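Local coordinates for aldehyde dehydrogenase (Staphylococcus aureus, PDB 6K10), which catalyses the NAD-dependent oxidation of 4,4'-diaponeurosporen-4-al to 4,4'-diaponeurosporenoic acid in the biosynthesis of the carotenoid staphyloxanthin, at residues I202-A207 and V212-E217; N282-P287 and E320-I325. The protein carries 1 engineered substitution. All coordinates share one frame; numbering follows the deposited sequence.

Contact 1: I202-A207 and V212-E217; sequences IVYQAA and VPVTLE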
loop_
_atom_site.group_PDB
_atom_site.type_symbol
_atom_site.label_atom_id
_atom_site.label_comp_id
_atom_site.label_asym_id
_atom_site.label_seq_id
_atom_site.Cartn_x
_atom_site.Cartn_y
_atom_site.Cartn_z
ATOM N N ILE A 202 -8.569 -12.733 -9.799
ATOM C CA ILE A 202 -9.908 -12.989 -9.270
ATOM C C ILE A 202 -10.045 -12.409 -7.866
ATOM O O ILE A 202 -11.041 -11.755 -7.537
ATOM C CB ILE A 202 -10.213 -14.500 -9.286
ATOM C CG1 ILE A 202 -10.198 -15.034 -10.719
ATOM C CG2 ILE A 202 -11.548 -14.796 -8.607
ATOM C CD1 ILE A 202 -10.266 -16.552 -10.811
ATOM N N VAL A 203 -9.046 -12.652 -7.013
ATOM C CA VAL A 203 -9.048 -12.114 -5.652
ATOM C C VAL A 203 -9.175 -10.598 -5.677
ATOM O O VAL A 203 -9.941 -10.004 -4.910
ATOM C CB VAL A 203 -7.770 -12.553 -4.909
ATOM C CG1 VAL A 203 -7.633 -11.817 -3.585
ATOM C CG2 VAL A 203 -7.760 -14.060 -4.702
ATOM N N TYR A 204 -8.437 -9.952 -6.575
ATOM C CA TYR A 204 -8.324 -8.502 -6.557
ATOM C C TYR A 204 -9.509 -7.814 -7.222
ATOM O O TYR A 204 -9.815 -6.668 -6.878
ATOM C CB TYR A 204 -6.992 -8.116 -7.204
ATOM C CG TYR A 204 -6.648 -6.651 -7.181
ATOM C CD1 TYR A 204 -6.574 -5.961 -5.984
ATOM C CD2 TYR A 204 -6.263 -5.992 -8.338
ATOM C CE1 TYR A 204 -6.219 -4.626 -5.947
ATOM C CE2 TYR A 204 -5.893 -4.661 -8.311
ATOM C CZ TYR A 204 -5.877 -3.983 -7.113
ATOM O OH TYR A 204 -5.509 -2.655 -7.087
ATOM N N GLN A 205 -10.196 -8.489 -8.145
ATOM C CA GLN A 205 -11.456 -7.958 -8.653
ATOM C C GLN A 205 -12.568 -8.110 -7.623
ATOM O O GLN A 205 -13.401 -7.210 -7.461
ATOM C CB GLN A 205 -11.832 -8.656 -9.959
ATOM C CG GLN A 205 -10.907 -8.328 -11.122
ATOM C CD GLN A 205 -11.162 -9.201 -12.336
ATOM O OE1 GLN A 205 -10.310 -9.995 -12.734
ATOM N NE2 GLN A 205 -12.341 -9.062 -12.928
ATOM N N ALA A 206 -12.595 -9.242 -6.914
ATOM C CA ALA A 206 -13.599 -9.450 -5.875
ATOM C C ALA A 206 -13.430 -8.445 -4.745
ATOM O O ALA A 206 -14.405 -7.852 -4.270
ATOM C CB ALA A 206 -13.510 -10.880 -5.342
ATOM N N ALA A 207 -12.187 -8.244 -4.302
ATOM C CA ALA A 207 -11.923 -7.277 -3.242
ATOM C C ALA A 207 -12.290 -5.866 -3.674
ATOM O O ALA A 207 -12.763 -5.064 -2.860
ATOM C CB ALA A 207 -10.454 -7.345 -2.830
ATOM N N VAL A 212 -11.911 -3.267 -0.607
ATOM C CA VAL A 212 -11.049 -3.986 0.344
ATOM C C VAL A 212 -9.592 -3.817 -0.127
ATOM O O VAL A 212 -9.294 -4.137 -1.278
ATOM C CB VAL A 212 -11.423 -5.466 0.428
ATOM C CG1 VAL A 212 -10.397 -6.218 1.253
ATOM C CG2 VAL A 212 -12.808 -5.624 1.034
ATOM N N PRO A 213 -8.703 -3.335 0.740
ATOM C CA PRO A 213 -7.286 -3.261 0.350
ATOM C C PRO A 213 -6.653 -4.640 0.354
ATOM O O PRO A 213 -7.067 -5.540 1.089
ATOM C CB PRO A 213 -6.675 -2.366 1.434
ATOM C CG PRO A 213 -7.521 -2.635 2.637
ATOM C CD PRO A 213 -8.925 -2.852 2.109
ATOM N N VAL A 214 -5.636 -4.811 -0.493
ATOM C CA VAL A 214 -5.019 -6.116 -0.680
ATOM C C VAL A 214 -3.504 -6.002 -0.721
ATOM O O VAL A 214 -2.932 -4.945 -0.994
ATOM C CB VAL A 214 -5.480 -6.822 -1.975
ATOM C CG1 VAL A 214 -6.994 -6.861 -2.078
ATOM C CG2 VAL A 214 -4.847 -6.152 -3.177
ATOM N N THR A 215 -2.864 -7.133 -0.449
ATOM C CA THR A 215 -1.491 -7.398 -0.843
ATOM C C THR A 215 -1.500 -8.643 -1.716
ATOM O O THR A 215 -2.085 -9.663 -1.340
ATOM C CB THR A 215 -0.582 -7.593 0.373
ATOM O OG1 THR A 215 -0.324 -6.322 0.984
ATOM C CG2 THR A 215 0.738 -8.225 -0.043
ATOM N N LEU A 216 -0.879 -8.551 -2.888
ATOM C CA LEU A 216 -0.831 -9.653 -3.841
ATOM C C LEU A 216 0.620 -10.019 -4.112
ATOM O O LEU A 216 1.402 -9.176 -4.564
ATOM C CB LEU A 216 -1.541 -9.285 -5.146
ATOM C CG LEU A 216 -2.959 -8.718 -5.064
ATOM C CD1 LEU A 216 -3.416 -8.269 -6.444
ATOM C CD2 LEU A 216 -3.941 -9.723 -4.468
ATOM N N GLU A 217 0.975 -11.270 -3.834
ATOM C CA GLU A 217 2.283 -11.835 -4.152
ATOM C C GLU A 217 2.071 -12.820 -5.290
ATOM O O GLU A 217 1.548 -13.916 -5.069
ATOM C CB GLU A 217 2.897 -12.528 -2.930
ATOM C CG GLU A 217 3.176 -11.613 -1.750
ATOM C CD GLU A 217 4.515 -10.904 -1.841
ATOM O OE1 GLU A 217 5.322 -11.257 -2.726
ATOM O OE2 GLU A 217 4.767 -9.984 -1.029
#

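Contact 2: N282-P287 and E320-I325; sequences NIQQSP and EDERYI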
loop_
_atom_site.group_PDB
_atom_site.type_symbol
_atom_site.label_atom_id
_atom_site.label_comp_id
_atom_site.label_asym_id
_atom_site.label_seq_id
_atom_site.Cartn_x
_atom_site.Cartn_y
_atom_site.Cartn_z
ATOM N N ASN A 282 22.714 -40.373 -9.460
ATOM C CA ASN A 282 21.307 -40.763 -9.523
ATOM C C ASN A 282 20.535 -39.797 -8.628
ATOM O O ASN A 282 20.337 -40.050 -7.439
ATOM C CB ASN A 282 21.106 -42.214 -9.101
ATOM C CG ASN A 282 19.691 -42.697 -9.348
ATOM O OD1 ASN A 282 18.874 -41.984 -9.935
ATOM N ND2 ASN A 282 19.393 -43.916 -8.910
ATOM N N ILE A 283 20.096 -38.682 -9.218
ATOM C CA ILE A 283 19.463 -37.617 -8.445
ATOM C C ILE A 283 18.145 -38.083 -7.839
ATOM O O ILE A 283 17.707 -37.560 -6.806
ATOM C CB ILE A 283 19.291 -36.365 -9.331
ATOM C CG1 ILE A 283 20.657 -35.880 -9.821
ATOM C CG2 ILE A 283 18.589 -35.243 -8.581
ATOM C CD1 ILE A 283 20.587 -34.781 -10.859
ATOM N N GLN A 284 17.501 -39.086 -8.443
ATOM C CA GLN A 284 16.287 -39.637 -7.851
ATOM C C GLN A 284 16.553 -40.276 -6.495
ATOM O O GLN A 284 15.624 -40.411 -5.688
ATOM C CB GLN A 284 15.646 -40.659 -8.795
ATOM C CG GLN A 284 14.210 -41.013 -8.420
ATOM C CD GLN A 284 13.505 -41.848 -9.469
ATOM O OE1 GLN A 284 13.937 -41.919 -10.619
ATOM N NE2 GLN A 284 12.408 -42.485 -9.075
ATOM N N GLN A 285 17.797 -40.661 -6.219
ATOM C CA GLN A 285 18.166 -41.258 -4.944
ATOM C C GLN A 285 18.634 -40.231 -3.918
ATOM O O GLN A 285 18.889 -40.602 -2.769
ATOM C CB GLN A 285 19.261 -42.310 -5.155
ATOM N N SER A 286 18.745 -38.960 -4.295
ATOM C CA SER A 286 19.238 -37.946 -3.367
ATOM C C SER A 286 18.172 -37.616 -2.327
ATOM O O SER A 286 17.023 -37.346 -2.690
ATOM C CB SER A 286 19.643 -36.679 -4.115
ATOM O OG SER A 286 19.855 -35.601 -3.220
ATOM N N PRO A 287 18.512 -37.614 -1.035
ATOM C CA PRO A 287 17.545 -37.217 -0.007
ATOM C C PRO A 287 17.403 -35.713 0.151
ATOM O O PRO A 287 16.662 -35.266 1.034
ATOM C CB PRO A 287 18.140 -37.841 1.260
ATOM C CG PRO A 287 19.615 -37.703 1.039
ATOM C CD PRO A 287 19.833 -37.913 -0.452
ATOM N N GLU A 320 6.705 -40.868 -12.825
ATOM C CA GLU A 320 5.357 -40.472 -12.432
ATOM C C GLU A 320 4.993 -41.010 -11.053
ATOM O O GLU A 320 4.305 -40.334 -10.278
ATOM C CB GLU A 320 4.365 -40.963 -13.486
ATOM C CG GLU A 320 2.963 -40.405 -13.377
ATOM C CD GLU A 320 2.109 -40.817 -14.561
ATOM O OE1 GLU A 320 1.366 -39.967 -15.092
ATOM O OE2 GLU A 320 2.195 -41.994 -14.971
ATOM N N ASP A 321 5.451 -42.221 -10.726
ATOM C CA ASP A 321 5.070 -42.860 -9.470
ATOM C C ASP A 321 5.595 -42.118 -8.247
ATOM O O ASP A 321 5.034 -42.273 -7.158
ATOM C CB ASP A 321 5.564 -44.306 -9.451
ATOM C CG ASP A 321 4.926 -45.151 -10.535
ATOM O OD1 ASP A 321 3.821 -44.795 -10.996
ATOM O OD2 ASP A 321 5.530 -46.170 -10.927
ATOM N N GLU A 322 6.657 -41.331 -8.398
ATOM C CA GLU A 322 7.178 -40.502 -7.323
ATOM C C GLU A 322 6.889 -39.024 -7.537
ATOM O O GLU A 322 7.299 -38.200 -6.711
ATOM C CB GLU A 322 8.691 -40.711 -7.182
ATOM C CG GLU A 322 9.093 -41.817 -6.225
ATOM C CD GLU A 322 10.600 -41.935 -6.086
ATOM O OE1 GLU A 322 11.260 -40.905 -5.832
ATOM O OE2 GLU A 322 11.125 -43.058 -6.234
ATOM N N ARG A 323 6.184 -38.672 -8.616
ATOM C CA ARG A 323 6.055 -37.284 -9.059
ATOM C C ARG A 323 7.430 -36.626 -9.135
ATOM O O ARG A 323 7.634 -35.491 -8.700
ATOM C CB ARG A 323 5.095 -36.502 -8.161
ATOM C CG ARG A 323 3.720 -37.153 -8.060
ATOM C CD ARG A 323 2.672 -36.214 -7.491
ATOM N NE ARG A 323 3.083 -35.592 -6.237
ATOM C CZ ARG A 323 2.768 -36.061 -5.034
ATOM N NH1 ARG A 323 3.181 -35.429 -3.946
ATOM N NH2 ARG A 323 2.040 -37.164 -4.921
ATOM N N TYR A 324 8.380 -37.363 -9.700
ATOM C CA TYR A 324 9.781 -36.973 -9.744
ATOM C C TYR A 324 10.127 -36.397 -11.108
ATOM O O TYR A 324 9.749 -36.958 -12.141
ATOM C CB TYR A 324 10.682 -38.173 -9.449
ATOM C CG TYR A 324 12.132 -37.954 -9.815
ATOM C CD1 TYR A 324 12.949 -37.139 -9.043
ATOM C CD2 TYR A 324 12.684 -38.564 -10.935
ATOM C CE1 TYR A 324 14.275 -36.938 -9.376
ATOM C CE2 TYR A 324 14.009 -38.371 -11.275
ATOM C CZ TYR A 324 14.800 -37.555 -10.490
ATOM O OH TYR A 324 16.123 -37.354 -10.818
ATOM N N ILE A 325 10.852 -35.282 -11.106
ATOM C CA ILE A 325 11.418 -34.710 -12.320
ATOM C C ILE A 325 12.858 -34.320 -12.027
ATOM O O ILE A 325 13.121 -33.550 -11.095
ATOM C CB ILE A 325 10.615 -33.506 -12.830
ATOM C CG1 ILE A 325 9.212 -33.962 -13.225
ATOM C CG2 ILE A 325 11.320 -32.862 -14.015
ATOM C CD1 ILE A 325 8.392 -32.910 -13.872
#

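Contact 1: I202-A207 and V212-E217
Val212 begins the contact with a backbone bond to Ala207. Its N donates to Ala207 O at 3.0 Å, and the N-H to O angle is 166°. This bond spans the turn between the helix and the strand. The CB atoms of Ala207 and Val212 also meet, at 3.9 Å.

Val214 directs both methyl groups at the helix. CG1 rests on Ala207 CB at 3.6 Å. CG2 presses on the Tyr204 ring at CD1, 3.3 Å away, and at CE1. CG1 is anti to the carbonyl carbon of its own residue (chi1 -51°) and turns to Ala207; this places CG2 between the backbone N and the carbonyl carbon, against the ring. The valine and tyrosine side chains cross at about a right angle.

Leu216, two residues further along the strand, reaches the same tyrosine. Its CD1 sits 3.7 Å from Tyr204 CB. It also makes an off-centre CH-pi contact, 4.2 Å from the centroid of the Tyr204 ring. The other methyl, CD2, touches Val203 CG1 more loosely, at 4.3 Å. Glu217, predicted to be an active-site residue, ends the strand and does not touch the helix segment.

The tyrosine ring is thus gripped by two strand residues, and its hydroxyl is held by a hydrogen bond to Val212 O of the second subunit. The reciprocal bond joins Val212 O here to Tyr204 OH of that subunit, so the contact is part of the dimer interface.

Helix 197-209 and strand 214-217 form the second half of a beta-alpha-beta unit that starts with strand 190-194. Their short axes run nearly antiparallel, at 171°. Strand 214-217 pairs in parallel with 190-194 and antiparallel with 418-419, whose Met419 touches Tyr204, Val214 and Leu216. Helix 177-184 packs against Val203 through Ile184.

Contact 2: N282-P287 and E320-I325
Gln284 lies flat over one face of the Tyr324 ring. Its CG stands above the ring centre, 3.8 Å from the centroid, in a CH-pi contact. The amide follows the ring, with the two planes 24° apart, and OE1 comes to 3.6 Å from Tyr324 CD2. CG is anti to the backbone N (chi1 -165°) and the chain beyond it is extended, which lays the amide along the ring and brings NE2 to Glu322.

There Gln284 NE2 donates to Glu322 OE2 at 3.2 Å. The acceptor lies close to the amide plane, but the carboxylate is met from above its own plane. The stronger polar partner of NE2 is OD2 of Asp319, to which it is also hydrogen-bonded. Glu322 OE1 forms a salt bridge with Arg291, so the carboxylate has a second partner through its other oxygen.

Gln284 belongs to a 3-10 turn in the loop between helices 264-279 and 295-307. Tyr324 starts strand 324-330, and with Arg323 it faces Asp319 in a G1 beta bulge. The contact joins this loop to the hairpin of strands 318-319 and 324-330.

Tyr324 points its hydroxyl at the start of the 3-10 turn. OH comes to 3.6 Å from Ile283 CB, and Tyr289 touches the side chains of both residues.

How the contacts relate
The strands of the two contacts belong to different sheets, and the contacts do not touch. Their centres are 37 Å apart, and their nearest atoms about 22 Å. Contact 1 closes before contact 2 opens along the chain. The centre of contact 1 is about 15 Å from the centre of the chain, that of contact 2 about 27 Å. Only contact 1 has a predicted active-site residue in its segments, Glu217, at the end of its strand. The Leu216 side chain is about 12 Å from that of Ser251, the engineered residue at the other predicted catalytic position. Contact 2 lies away from both positions. The second subunit reaches contact 1, whereas contact 2 is touched by no other chain of the assembly.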